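PDB 5KKU: polyketide synthase type I from Bacillus amyloliquefaciens, which probably helps build the polyketide antibiotic difficidin, this chain being an N-terminal dehydratase domain that would remove water from β-hydroxyacyl intermediates. Local coordinates for residues E90-K95 with G104-N109; N244-S249 with Y259-T264; G156-N161 with D181-F186; R26-R31 with N288-L293. All coordinates share one frame; numbering follows the deposited sequence.

Contact 1. Residues E90-K95 with G104-N109; sequences EITSEK and GNRDEN
Ser-93 and Asn-109 face each other inside an antiparallel strand pairing of the N-terminal hotdog fold, where strand 86-97 runs beside strand 107-116. The hydroxyl of Ser-93 sits between its own N and carbonyl carbon (chi1 51°), a setting that turns it to the side-chain carbonyl of Asn-109. Ser-93 OG and Asn-109 OD1 are modelled 2.4 Å apart, too close for the exact geometry to be trusted, although a hydrogen bond here is plausible. At the other end of the amide, Asn-109 ND2 is hydrogen-bonded to Gln-64 O. The backbones pair alongside: Asn-109 N donates to Ile-91 O at 2.8 Å, and Ser-93 and Asp-107 exchange N-H to O bonds of 3.1 Å each as the hydrogen-bonded pair. The Ile-91 side chain rests on Leu-38 and Leu-42 of helix 37-49. Thr-92 and Glu-108 form the next, non-hydrogen-bonded pair, and the methyl CG2 of Thr-92 lies 4.2 Å from Glu-108 CG. Farther along, Glu-94 swings CG to the side opposite its N (chi1 -175°) and reaches out extended; its carboxylate is bonded to Gly-103 N and Tyr-77 OH. With Arg-106 it makes only a long salt bridge, Glu-94 OE1 to Arg-106 NH2 3.7 Å, the oxygen well out of the guanidinium plane, though the two flat groups are within 14° of parallel.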
loop_
_atom_site.group_PDB
_atom_site.type_symbol
_atom_site.label_atom_id
_atom_site.label_comp_id
_atom_site.label_asym_id
_atom_site.label_seq_id
_atom_site.Cartn_x
_atom_site.Cartn_y
_atom_site.Cartn_z
ATOM N N GLU A 90 -4.208 14.503 6.831
ATOM C CA GLU A 90 -4.088 13.584 7.934
ATOM C C GLU A 90 -5.308 12.724 8.080
ATOM O O GLU A 90 -6.405 13.208 7.955
ATOM C CB GLU A 90 -3.836 14.329 9.214
ATOM C CG GLU A 90 -2.463 14.919 9.292
ATOM C CD GLU A 90 -2.285 15.776 10.507
ATOM O OE1 GLU A 90 -1.429 15.470 11.337
ATOM O OE2 GLU A 90 -3.034 16.751 10.628
ATOM N N ILE A 91 -5.090 11.471 8.376
ATOM C CA ILE A 91 -6.158 10.542 8.620
ATOM C C ILE A 91 -6.163 10.044 10.057
ATOM O O ILE A 91 -5.214 9.526 10.567
ATOM C CB ILE A 91 -6.082 9.371 7.675
ATOM C CG1 ILE A 91 -6.087 9.834 6.247
ATOM C CG2 ILE A 91 -7.211 8.414 7.959
ATOM C CD1 ILE A 91 -6.006 8.719 5.288
ATOM N N THR A 92 -7.266 10.210 10.730
ATOM C CA THR A 92 -7.408 9.641 12.037
ATOM C C THR A 92 -8.605 8.725 12.011
ATOM O O THR A 92 -9.297 8.700 11.065
ATOM C CB THR A 92 -7.595 10.715 13.112
ATOM O OG1 THR A 92 -8.731 11.488 12.811
ATOM C CG2 THR A 92 -6.450 11.556 13.170
ATOM N N SER A 93 -8.853 8.034 13.100
ATOM C CA SER A 93 -9.978 7.136 13.173
ATOM C C SER A 93 -10.515 6.862 14.554
ATOM O O SER A 93 -9.872 7.076 15.528
ATOM C CB SER A 93 -9.648 5.828 12.497
ATOM O OG SER A 93 -8.467 5.324 12.968
ATOM N N GLU A 94 -11.699 6.309 14.616
ATOM C CA GLU A 94 -12.398 6.127 15.846
ATOM C C GLU A 94 -13.281 4.934 15.791
ATOM O O GLU A 94 -13.709 4.604 14.756
ATOM C CB GLU A 94 -13.253 7.355 16.047
ATOM C CG GLU A 94 -14.007 7.481 17.320
ATOM C CD GLU A 94 -15.202 8.382 17.187
ATOM O OE1 GLU A 94 -15.195 9.280 16.373
ATOM O OE2 GLU A 94 -16.142 8.195 17.935
ATOM N N LYS A 95 -13.542 4.304 16.926
ATOM C CA LYS A 95 -14.448 3.184 16.957
ATOM C C LYS A 95 -15.896 3.634 16.641
ATOM O O LYS A 95 -16.304 4.709 17.019
ATOM C CB LYS A 95 -14.398 2.480 18.293
ATOM C CG LYS A 95 -13.328 1.444 18.497
ATOM C CD LYS A 95 -13.473 0.836 19.891
ATOM C CE LYS A 95 -12.216 0.254 20.512
ATOM N NZ LYS A 95 -11.132 1.211 20.765
ATOM N N GLY A 104 -14.850 8.046 21.612
ATOM C CA GLY A 104 -13.622 7.842 22.320
ATOM C C GLY A 104 -12.405 8.498 21.729
ATOM O O GLY A 104 -12.492 9.536 21.157
ATOM N N ASN A 105 -11.260 7.862 21.903
ATOM C CA ASN A 105 -10.007 8.405 21.463
ATOM C C ASN A 105 -9.827 8.224 19.983
ATOM O O ASN A 105 -10.342 7.324 19.376
ATOM C CB ASN A 105 -8.810 7.810 22.210
ATOM C CG ASN A 105 -8.986 7.810 23.697
ATOM O OD1 ASN A 105 -8.878 8.834 24.330
ATOM N ND2 ASN A 105 -9.264 6.650 24.260
ATOM N N ARG A 106 -9.059 9.112 19.393
ATOM C CA ARG A 106 -8.781 9.041 17.982
ATOM C C ARG A 106 -7.346 8.677 17.717
ATOM O O ARG A 106 -6.459 9.334 18.196
ATOM C CB ARG A 106 -9.104 10.344 17.325
ATOM C CG ARG A 106 -10.456 10.858 17.662
ATOM C CD ARG A 106 -11.050 11.673 16.566
ATOM N NE ARG A 106 -12.467 11.893 16.745
ATOM C CZ ARG A 106 -13.157 12.736 16.030
ATOM N NH1 ARG A 106 -12.565 13.415 15.115
ATOM N NH2 ARG A 106 -14.423 12.881 16.214
ATOM N N ASP A 107 -7.146 7.673 16.909
ATOM C CA ASP A 107 -5.836 7.248 16.521
ATOM C C ASP A 107 -5.363 7.974 15.301
ATOM O O ASP A 107 -6.108 8.220 14.419
ATOM C CB ASP A 107 -5.804 5.756 16.257
ATOM C CG ASP A 107 -5.867 4.953 17.498
ATOM O OD1 ASP A 107 -5.164 5.224 18.455
ATOM O OD2 ASP A 107 -6.631 4.022 17.513
ATOM N N GLU A 108 -4.108 8.318 15.256
ATOM C CA GLU A 108 -3.578 8.852 14.031
ATOM C C GLU A 108 -3.106 7.712 13.148
ATOM O O GLU A 108 -2.396 6.842 13.568
ATOM C CB GLU A 108 -2.490 9.829 14.307
ATOM C CG GLU A 108 -2.895 10.898 15.260
ATOM C CD GLU A 108 -1.872 11.969 15.434
ATOM O OE1 GLU A 108 -0.691 11.739 15.243
ATOM O OE2 GLU A 108 -2.273 13.064 15.778
ATOM N N ASN A 109 -3.554 7.714 11.921
ATOM C CA ASN A 109 -3.286 6.631 11.017
ATOM C C ASN A 109 -2.293 6.942 9.938
ATOM O O ASN A 109 -1.528 6.136 9.588
ATOM C CB ASN A 109 -4.584 6.070 10.458
ATOM C CG ASN A 109 -5.520 5.584 11.536
ATOM O OD1 ASN A 109 -6.604 6.062 11.678
ATOM N ND2 ASN A 109 -5.074 4.657 12.295
#

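Contact 2. Residues N244-S249 with Y259-T264; sequences NSRTES and YSADFT
Thr-247 and Ser-260 are the hydrogen-bonded pair of an antiparallel β-hairpin in the C-terminal hotdog fold, built from strands 236-248 and 258-266. The touching parts run 169° apart, and Thr-247 N to Ser-260 O and Ser-260 N to Thr-247 O are both 3.0 Å. Next along comes the non-hydrogen-bonded pair Glu-248 and Tyr-259. In the other direction the regular pairing is interrupted, for Asn-244 and Ser-245 belong to a short 3-10 segment. Here a side chain takes over: Asp-262 N donates a weak but straight bond, 3.4 Å long, to Ser-245 OG, whose stronger partner is the carbonyl of Ala-242. The backbone oxygen of Ser-245 meanwhile receives a CA-H contact from Ala-261. Glu-248 and Tyr-259 touch through their CB atoms, 3.5 Å apart; the phenol takes the setting between its own N and carbonyl carbon (chi1 63°), which leads the ring off from segment 244-249 to meet that of Tyr-219. Ser-260 OG is bonded to Lys-278 NZ, and Asp-262 OD1 to Lys-278 N, on strand 272-283, which pairs with the other edge of strand 258-266. Arg-246 bends at chi3 (-77°) and folds back over its partner strand; its NH2 and NH1 also make weak bonds to Ser-241 OG and Ala-242 O. Ala-261 CB stands over one face of the Arg-246 guanidinium, toward its rim, 3.5 Å from Arg-246 NH2.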
loop_
_atom_site.group_PDB
_atom_site.type_symbol
_atom_site.label_atom_id
_atom_site.label_comp_id
_atom_site.label_asym_id
_atom_site.label_seq_id
_atom_site.Cartn_x
_atom_site.Cartn_y
_atom_site.Cartn_z
ATOM N N ASN A 244 19.602 -1.448 -7.389
ATOM C CA ASN A 244 20.288 -0.181 -7.214
ATOM C C ASN A 244 19.521 0.934 -6.521
ATOM O O ASN A 244 20.102 1.823 -6.000
ATOM C CB ASN A 244 20.916 0.312 -8.530
ATOM C CG ASN A 244 19.976 1.095 -9.383
ATOM O OD1 ASN A 244 18.798 0.882 -9.373
ATOM N ND2 ASN A 244 20.508 1.996 -10.139
ATOM N N SER A 245 18.214 0.859 -6.522
ATOM C CA SER A 245 17.347 1.741 -5.819
ATOM C C SER A 245 17.130 1.341 -4.369
ATOM O O SER A 245 16.428 1.992 -3.679
ATOM C CB SER A 245 16.031 1.851 -6.571
ATOM O OG SER A 245 15.021 1.028 -6.032
ATOM N N ARG A 246 17.663 0.219 -3.945
ATOM C CA ARG A 246 17.477 -0.238 -2.582
ATOM C C ARG A 246 18.620 0.182 -1.680
ATOM O O ARG A 246 19.747 0.013 -2.022
ATOM C CB ARG A 246 17.342 -1.734 -2.565
ATOM C CG ARG A 246 17.048 -2.406 -1.256
ATOM C CD ARG A 246 16.647 -3.853 -1.491
ATOM N NE ARG A 246 15.296 -4.027 -1.970
ATOM C CZ ARG A 246 14.882 -3.744 -3.197
ATOM N NH1 ARG A 246 15.727 -3.307 -4.090
ATOM N NH2 ARG A 246 13.629 -3.898 -3.537
ATOM N N THR A 247 18.308 0.747 -0.531
ATOM C CA THR A 247 19.268 1.000 0.498
ATOM C C THR A 247 18.728 0.472 1.792
ATOM O O THR A 247 17.553 0.223 1.932
ATOM C CB THR A 247 19.586 2.490 0.703
ATOM O OG1 THR A 247 18.421 3.191 1.100
ATOM C CG2 THR A 247 20.186 3.104 -0.537
ATOM N N GLU A 248 19.624 0.299 2.737
ATOM C CA GLU A 248 19.289 -0.276 4.000
ATOM C C GLU A 248 20.211 0.113 5.140
ATOM O O GLU A 248 21.321 0.544 4.941
ATOM C CB GLU A 248 19.178 -1.777 3.859
ATOM C CG GLU A 248 20.385 -2.592 4.231
ATOM C CD GLU A 248 20.292 -4.010 3.754
ATOM O OE1 GLU A 248 19.395 -4.320 2.976
ATOM O OE2 GLU A 248 21.131 -4.821 4.166
ATOM N N SER A 249 19.697 -0.015 6.348
ATOM C CA SER A 249 20.387 0.468 7.517
ATOM C C SER A 249 21.744 -0.152 7.632
ATOM O O SER A 249 21.872 -1.344 7.552
ATOM C CB SER A 249 19.577 0.255 8.811
ATOM O OG SER A 249 18.968 -0.994 8.893
ATOM N N TYR A 259 14.690 -0.911 5.852
ATOM C CA TYR A 259 15.210 -0.788 4.491
ATOM C C TYR A 259 14.184 -0.152 3.553
ATOM O O TYR A 259 12.981 -0.184 3.814
ATOM C CB TYR A 259 15.677 -2.145 3.943
ATOM C CG TYR A 259 14.626 -3.222 3.786
ATOM C CD1 TYR A 259 13.897 -3.346 2.610
ATOM C CD2 TYR A 259 14.403 -4.151 4.794
ATOM C CE1 TYR A 259 12.951 -4.348 2.456
ATOM C CE2 TYR A 259 13.465 -5.155 4.648
ATOM C CZ TYR A 259 12.738 -5.248 3.479
ATOM O OH TYR A 259 11.801 -6.246 3.335
ATOM N N SER A 260 14.639 0.341 2.434
ATOM C CA SER A 260 13.831 1.136 1.577
ATOM C C SER A 260 14.208 0.959 0.111
ATOM O O SER A 260 15.311 0.649 -0.184
ATOM C CB SER A 260 13.932 2.586 2.019
ATOM O OG SER A 260 15.044 3.166 1.467
ATOM N N ALA A 261 13.228 1.130 -0.763
ATOM C CA ALA A 261 13.337 0.933 -2.201
ATOM C C ALA A 261 12.306 1.710 -2.994
ATOM O O ALA A 261 11.336 2.125 -2.483
ATOM C CB ALA A 261 13.223 -0.542 -2.545
ATOM N N ASP A 262 12.342 1.904 -4.179
ATOM C CA ASP A 262 11.552 2.517 -5.224
ATOM C C ASP A 262 10.913 1.427 -6.007
ATOM O O ASP A 262 11.493 0.381 -6.163
ATOM C CB ASP A 262 12.420 3.262 -6.230
ATOM C CG ASP A 262 13.037 4.532 -5.698
ATOM O OD1 ASP A 262 12.624 5.032 -4.666
ATOM O OD2 ASP A 262 13.950 5.020 -6.370
ATOM N N PHE A 263 9.706 1.591 -6.472
ATOM C CA PHE A 263 9.150 0.658 -7.407
ATOM C C PHE A 263 8.412 1.427 -8.460
ATOM O O PHE A 263 8.025 2.526 -8.205
ATOM C CB PHE A 263 8.309 -0.478 -6.746
ATOM C CG PHE A 263 7.006 -0.055 -6.113
ATOM C CD1 PHE A 263 5.886 0.208 -6.859
ATOM C CD2 PHE A 263 6.892 0.016 -4.755
ATOM C CE1 PHE A 263 4.703 0.567 -6.262
ATOM C CE2 PHE A 263 5.724 0.379 -4.170
ATOM C CZ PHE A 263 4.627 0.657 -4.931
ATOM N N THR A 264 8.225 0.859 -9.637
ATOM C CA THR A 264 7.393 1.454 -10.656
ATOM C C THR A 264 6.375 0.455 -11.118
ATOM O O THR A 264 6.704 -0.664 -11.320
ATOM C CB THR A 264 8.205 1.923 -11.881
ATOM O OG1 THR A 264 9.273 2.754 -11.465
ATOM C CG2 THR A 264 7.320 2.625 -12.894
#

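Contact 3. Residues G156-N161 with D181-F186; sequences GEFMKN and DLAEGF
Phe-158 meets Leu-182, Ala-183 and Phe-186 in the C-terminal hotdog fold, where the loop between strands 153-155 and 162-168 packs on the short helix 181-184. No hydrogen bond crosses between the segments; the contact is apolar. Its aliphatic part begins with Leu-182, which points at the loop and puts CD2 3.8 Å from Glu-157 CG, the two side chains crossing at about a right angle. Leu-182 CD2 also lies at the edge of the Phe-158 ring, 4.1 Å from Phe-158 CD2. Ala-183 covers one face of that ring instead, its CB near the rim and 4.2 Å from Phe-158 CD2, while also lying 3.6 Å from the Phe-158 carbonyl oxygen. The aromatic part is the pair Phe-158 and Phe-186, with centroids 5.7 Å apart and planes at 57°, an oblique meeting. Phe-158 reaches it because its ring stands opposite its own N (chi1 -171°), directed across to segment 181-186. Polar support comes from outside the two segments: Asp-24 accepts the N-H of Phe-158, and Ser-180 OG is bonded to both Glu-157 O and Ala-183 N. Tyr-20, nearly parallel to the Phe-158 ring, and His-193 add further aromatic neighbours. Phe-158 thus lies in the neighbourhood of His-25, the predicted proton acceptor. The two phenylalanine rings come closest at Phe-158 CE2 and Phe-186 CD2, 3.6 Å apart.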
loop_
_atom_site.group_PDB
_atom_site.type_symbol
_atom_site.label_atom_id
_atom_site.label_comp_id
_atom_site.label_asym_id
_atom_site.label_seq_id
_atom_site.Cartn_x
_atom_site.Cartn_y
_atom_site.Cartn_z
ATOM N N GLY A 156 -6.511 -13.173 2.218
ATOM C CA GLY A 156 -7.658 -13.812 1.629
ATOM C C GLY A 156 -7.950 -13.495 0.168
ATOM O O GLY A 156 -7.243 -12.778 -0.439
ATOM N N GLU A 157 -9.014 -14.043 -0.364
ATOM C CA GLU A 157 -9.403 -13.882 -1.749
ATOM C C GLU A 157 -9.265 -12.511 -2.384
ATOM O O GLU A 157 -8.636 -12.403 -3.405
ATOM C CB GLU A 157 -10.779 -14.490 -1.987
ATOM C CG GLU A 157 -11.514 -14.087 -3.236
ATOM C CD GLU A 157 -12.635 -15.038 -3.637
ATOM O OE1 GLU A 157 -13.280 -15.655 -2.792
ATOM O OE2 GLU A 157 -12.894 -15.175 -4.830
ATOM N N PHE A 158 -9.846 -11.510 -1.773
ATOM C CA PHE A 158 -9.789 -10.206 -2.285
ATOM C C PHE A 158 -8.404 -9.619 -2.171
ATOM O O PHE A 158 -8.014 -8.835 -2.949
ATOM C CB PHE A 158 -10.727 -9.391 -1.425
ATOM C CG PHE A 158 -10.993 -8.031 -1.901
ATOM C CD1 PHE A 158 -10.132 -7.035 -1.660
ATOM C CD2 PHE A 158 -12.163 -7.749 -2.545
ATOM C CE1 PHE A 158 -10.405 -5.779 -2.089
ATOM C CE2 PHE A 158 -12.450 -6.499 -2.971
ATOM C CZ PHE A 158 -11.570 -5.506 -2.735
ATOM N N MET A 159 -7.620 -9.897 -1.182
ATOM C CA MET A 159 -6.331 -9.239 -1.167
ATOM C C MET A 159 -5.187 -10.019 -1.748
ATOM O O MET A 159 -4.147 -9.484 -1.980
ATOM C CB MET A 159 -5.984 -8.840 0.235
ATOM C CG MET A 159 -6.876 -7.770 0.761
ATOM S SD MET A 159 -6.739 -6.210 -0.072
ATOM C CE MET A 159 -5.153 -5.696 0.431
ATOM N N LYS A 160 -5.380 -11.284 -1.991
ATOM C CA LYS A 160 -4.233 -12.046 -2.479
ATOM C C LYS A 160 -4.141 -12.028 -4.000
ATOM O O LYS A 160 -5.009 -12.440 -4.659
ATOM C CB LYS A 160 -4.259 -13.442 -1.908
ATOM C CG LYS A 160 -3.375 -14.488 -2.531
ATOM C CD LYS A 160 -3.436 -15.737 -1.692
ATOM C CE LYS A 160 -2.570 -16.861 -2.201
ATOM N NZ LYS A 160 -1.226 -16.772 -1.643
ATOM N N ASN A 161 -3.085 -11.443 -4.535
ATOM C CA ASN A 161 -2.866 -11.369 -5.967
ATOM C C ASN A 161 -2.350 -12.684 -6.582
ATOM O O ASN A 161 -1.622 -13.403 -5.959
ATOM C CB ASN A 161 -1.838 -10.321 -6.317
ATOM C CG ASN A 161 -2.275 -8.889 -6.076
ATOM O OD1 ASN A 161 -3.003 -8.576 -5.203
ATOM N ND2 ASN A 161 -1.743 -8.033 -6.837
ATOM N N ASP A 181 -11.173 -12.795 -9.140
ATOM C CA ASP A 181 -12.356 -12.329 -9.801
ATOM C C ASP A 181 -13.188 -11.415 -8.902
ATOM O O ASP A 181 -13.594 -10.378 -9.321
ATOM C CB ASP A 181 -13.183 -13.464 -10.350
ATOM C CG ASP A 181 -12.548 -14.148 -11.553
ATOM O OD1 ASP A 181 -11.993 -13.519 -12.453
ATOM O OD2 ASP A 181 -12.635 -15.356 -11.606
ATOM N N LEU A 182 -13.422 -11.807 -7.656
ATOM C CA LEU A 182 -14.044 -10.945 -6.672
ATOM C C LEU A 182 -13.407 -9.556 -6.566
ATOM O O LEU A 182 -14.078 -8.560 -6.654
ATOM C CB LEU A 182 -14.035 -11.604 -5.313
ATOM C CG LEU A 182 -14.501 -10.747 -4.176
ATOM C CD1 LEU A 182 -15.998 -10.632 -4.249
ATOM C CD2 LEU A 182 -14.099 -11.359 -2.864
ATOM N N ALA A 183 -12.094 -9.510 -6.414
ATOM C CA ALA A 183 -11.357 -8.276 -6.379
ATOM C C ALA A 183 -11.428 -7.509 -7.657
ATOM O O ALA A 183 -11.454 -6.320 -7.646
ATOM C CB ALA A 183 -9.929 -8.527 -6.018
ATOM N N GLU A 184 -11.525 -8.219 -8.755
ATOM C CA GLU A 184 -11.514 -7.614 -10.055
ATOM C C GLU A 184 -12.747 -6.789 -10.306
ATOM O O GLU A 184 -12.684 -5.805 -10.979
ATOM C CB GLU A 184 -11.309 -8.672 -11.123
ATOM C CG GLU A 184 -11.646 -8.234 -12.505
ATOM C CD GLU A 184 -10.901 -7.004 -12.927
ATOM O OE1 GLU A 184 -9.752 -6.854 -12.543
ATOM O OE2 GLU A 184 -11.501 -6.178 -13.606
ATOM N N GLY A 185 -13.866 -7.179 -9.725
ATOM C CA GLY A 185 -15.100 -6.473 -9.905
ATOM C C GLY A 185 -15.105 -5.074 -9.317
ATOM O O GLY A 185 -15.941 -4.313 -9.635
ATOM N N PHE A 186 -14.144 -4.760 -8.464
ATOM C CA PHE A 186 -14.084 -3.470 -7.846
ATOM C C PHE A 186 -13.015 -2.536 -8.434
ATOM O O PHE A 186 -12.909 -1.404 -8.076
ATOM C CB PHE A 186 -13.843 -3.636 -6.367
ATOM C CG PHE A 186 -14.975 -4.276 -5.611
ATOM C CD1 PHE A 186 -16.003 -3.527 -5.114
ATOM C CD2 PHE A 186 -14.970 -5.615 -5.364
ATOM C CE1 PHE A 186 -17.011 -4.104 -4.417
ATOM C CE2 PHE A 186 -15.954 -6.210 -4.644
ATOM C CZ PHE A 186 -16.989 -5.455 -4.178
#

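Contact 4. Residues R26-R31 with N288-L293; sequences RVHQIR and NMITHL
The His-28 imidazole is covered on one face by Ile-290: CG1 stands almost over the ring centre, 3.6 Å from the centroid and 14° off the normal, a CH-pi contact. The end of the isoleucine follows, Ile-290 CD1 lying 3.6 Å from His-28 NE2. Met-289 reaches the same ring at its edge, SD 5.2 Å from the centroid and close to the ring plane. That sulfur sits nearer Val-27, 3.6 Å from CG1, because the methionine starts out opposite its own N (chi1 -177°) and runs extended as far as SD before bending. Val-27 CG1 also presses on Leu-293 CD1 at 3.4 Å, closer than carbons usually approach. Ile-30 completes the apolar patch, its CD1 3.7 Å from Leu-293 CB. On the helix the work is done by Met-289 and Leu-293, which lie a turn apart, with Ile-290 beside Met-289. They face a type I' turn from Val-27 to Ile-30, closed by backbone bonds in both directions between those two residues. His-28 also stacks on His-152. In the double hotdog architecture this is a meeting of the two halves: helix 286-297, at the C-terminal end of the chain, covers the hairpin of strands 25-27 and 30-33 from the N-terminal hotdog, while strand 153-155 of the C-terminal one pairs with strand 25-27.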
loop_
_atom_site.group_PDB
_atom_site.type_symbol
_atom_site.label_atom_id
_atom_site.label_comp_id
_atom_site.label_asym_id
_atom_site.label_seq_id
_atom_site.Cartn_x
_atom_site.Cartn_y
_atom_site.Cartn_z
ATOM N N ARG A 26 -5.524 -10.373 7.458
ATOM C CA ARG A 26 -5.446 -10.492 8.882
ATOM C C ARG A 26 -4.044 -10.779 9.364
ATOM O O ARG A 26 -3.366 -11.544 8.795
ATOM C CB ARG A 26 -6.471 -11.494 9.409
ATOM C CG ARG A 26 -7.748 -11.622 8.603
ATOM C CD ARG A 26 -8.721 -12.595 9.218
ATOM N NE ARG A 26 -9.954 -12.623 8.498
ATOM C CZ ARG A 26 -10.995 -13.390 8.751
ATOM N NH1 ARG A 26 -11.010 -14.213 9.771
ATOM N NH2 ARG A 26 -12.027 -13.305 7.986
ATOM N N VAL A 27 -3.609 -10.090 10.379
ATOM C CA VAL A 27 -2.339 -10.333 10.997
ATOM C C VAL A 27 -2.490 -10.905 12.415
ATOM O O VAL A 27 -3.061 -10.296 13.256
ATOM C CB VAL A 27 -1.567 -9.043 11.008
ATOM C CG1 VAL A 27 -0.212 -9.223 11.653
ATOM C CG2 VAL A 27 -1.504 -8.447 9.631
ATOM N N HIS A 28 -1.949 -12.066 12.673
ATOM C CA HIS A 28 -2.305 -12.867 13.829
ATOM C C HIS A 28 -3.813 -12.971 14.035
ATOM O O HIS A 28 -4.299 -12.804 15.089
ATOM C CB HIS A 28 -1.632 -12.401 15.106
ATOM C CG HIS A 28 -0.154 -12.555 15.129
ATOM N ND1 HIS A 28 0.692 -11.534 14.799
ATOM C CD2 HIS A 28 0.631 -13.575 15.513
ATOM C CE1 HIS A 28 1.932 -11.919 14.960
ATOM N NE2 HIS A 28 1.921 -13.160 15.381
ATOM N N GLN A 29 -4.522 -13.263 12.992
ATOM C CA GLN A 29 -5.923 -13.536 13.101
ATOM C C GLN A 29 -6.732 -12.323 13.468
ATOM O O GLN A 29 -7.836 -12.447 13.841
ATOM C CB GLN A 29 -6.195 -14.742 14.022
ATOM C CG GLN A 29 -5.965 -16.074 13.331
ATOM C CD GLN A 29 -6.285 -17.310 14.149
ATOM O OE1 GLN A 29 -5.546 -17.680 15.052
ATOM N NE2 GLN A 29 -7.357 -17.961 13.814
ATOM N N ILE A 30 -6.138 -11.165 13.346
ATOM C CA ILE A 30 -6.844 -9.929 13.589
ATOM C C ILE A 30 -6.990 -9.154 12.284
ATOM O O ILE A 30 -6.069 -9.065 11.551
ATOM C CB ILE A 30 -6.175 -9.095 14.664
ATOM C CG1 ILE A 30 -6.194 -9.815 15.993
ATOM C CG2 ILE A 30 -6.818 -7.752 14.765
ATOM C CD1 ILE A 30 -5.066 -9.407 16.872
ATOM N N ARG A 31 -8.176 -8.608 12.038
ATOM C CA ARG A 31 -8.432 -7.844 10.823
ATOM C C ARG A 31 -7.884 -6.426 10.939
ATOM O O ARG A 31 -8.276 -5.670 11.828
ATOM C CB ARG A 31 -9.930 -7.806 10.518
ATOM C CG ARG A 31 -10.556 -9.175 10.306
ATOM C CD ARG A 31 -12.013 -9.058 9.887
ATOM N NE ARG A 31 -12.716 -10.332 9.992
ATOM C CZ ARG A 31 -13.908 -10.574 9.457
ATOM N NH1 ARG A 31 -14.537 -9.625 8.776
ATOM N NH2 ARG A 31 -14.474 -11.764 9.603
ATOM N N ASN A 288 6.044 -7.663 19.975
ATOM C CA ASN A 288 5.582 -6.300 19.917
ATOM C C ASN A 288 4.301 -6.142 19.067
ATOM O O ASN A 288 3.374 -5.490 19.466
ATOM C CB ASN A 288 6.661 -5.390 19.380
ATOM C CG ASN A 288 7.940 -5.427 20.173
ATOM O OD1 ASN A 288 8.017 -5.991 21.233
ATOM N ND2 ASN A 288 8.949 -4.826 19.627
ATOM N N MET A 289 4.294 -6.706 17.994
ATOM C CA MET A 289 3.136 -6.740 17.105
ATOM C C MET A 289 1.948 -7.455 17.743
ATOM O O MET A 289 0.814 -6.982 17.659
ATOM C CB MET A 289 3.496 -7.402 15.774
ATOM C CG MET A 289 2.353 -7.407 14.769
ATOM S SD MET A 289 2.827 -8.086 13.167
ATOM C CE MET A 289 3.715 -6.702 12.458
ATOM N N ILE A 290 2.169 -8.569 18.408
ATOM C CA ILE A 290 1.069 -9.231 19.110
ATOM C C ILE A 290 0.408 -8.317 20.145
ATOM O O ILE A 290 -0.743 -8.119 20.137
ATOM C CB ILE A 290 1.472 -10.601 19.692
ATOM C CG1 ILE A 290 1.797 -11.561 18.564
ATOM C CG2 ILE A 290 0.404 -11.168 20.606
ATOM C CD1 ILE A 290 2.240 -12.897 19.005
ATOM N N THR A 291 1.212 -7.688 20.974
ATOM C CA THR A 291 0.735 -6.766 21.986
ATOM C C THR A 291 -0.039 -5.680 21.345
ATOM O O THR A 291 -1.091 -5.367 21.781
ATOM C CB THR A 291 1.878 -6.078 22.734
ATOM O OG1 THR A 291 2.734 -7.050 23.317
ATOM C CG2 THR A 291 1.359 -5.180 23.783
ATOM N N HIS A 292 0.533 -5.091 20.327
ATOM C CA HIS A 292 -0.007 -4.001 19.604
ATOM C C HIS A 292 -1.383 -4.318 19.006
ATOM O O HIS A 292 -2.310 -3.642 19.285
ATOM C CB HIS A 292 0.980 -3.667 18.532
ATOM C CG HIS A 292 0.703 -2.416 17.787
ATOM N ND1 HIS A 292 1.056 -2.264 16.477
ATOM C CD2 HIS A 292 0.208 -1.233 18.178
ATOM C CE1 HIS A 292 0.772 -1.050 16.080
ATOM N NE2 HIS A 292 0.243 -0.407 17.092
ATOM N N LEU A 293 -1.505 -5.356 18.205
ATOM C CA LEU A 293 -2.751 -5.720 17.558
ATOM C C LEU A 293 -3.811 -6.162 18.547
ATOM O O LEU A 293 -4.934 -5.807 18.430
ATOM C CB LEU A 293 -2.529 -6.770 16.479
ATOM C CG LEU A 293 -1.646 -6.372 15.299
ATOM C CD1 LEU A 293 -1.388 -7.487 14.335
ATOM C CD2 LEU A 293 -2.179 -5.192 14.569
#

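Overall arrangement
Contacts 1 and 2 each pair neighbouring strands, one in either hotdog half; their centres are 30 Å apart and both lie away from the predicted catalytic residues. Contacts 3 and 4 sit nearer those residues. In contact 3 the Phe-158 side chain is about 8 Å from that of His-25 and about 9 Å from that of Asp-198, the predicted proton donor. In contact 4 the side chain of Val-27, near His-25 in sequence too, is about 4 Å from that of His-25 and about 8 Å from that of Asp-198. Nearest atoms of contacts 3 and 4 are about 6 Å apart. Along the chain, contact 4 closes a long loop in which contacts 1, 3 and 2 follow in series.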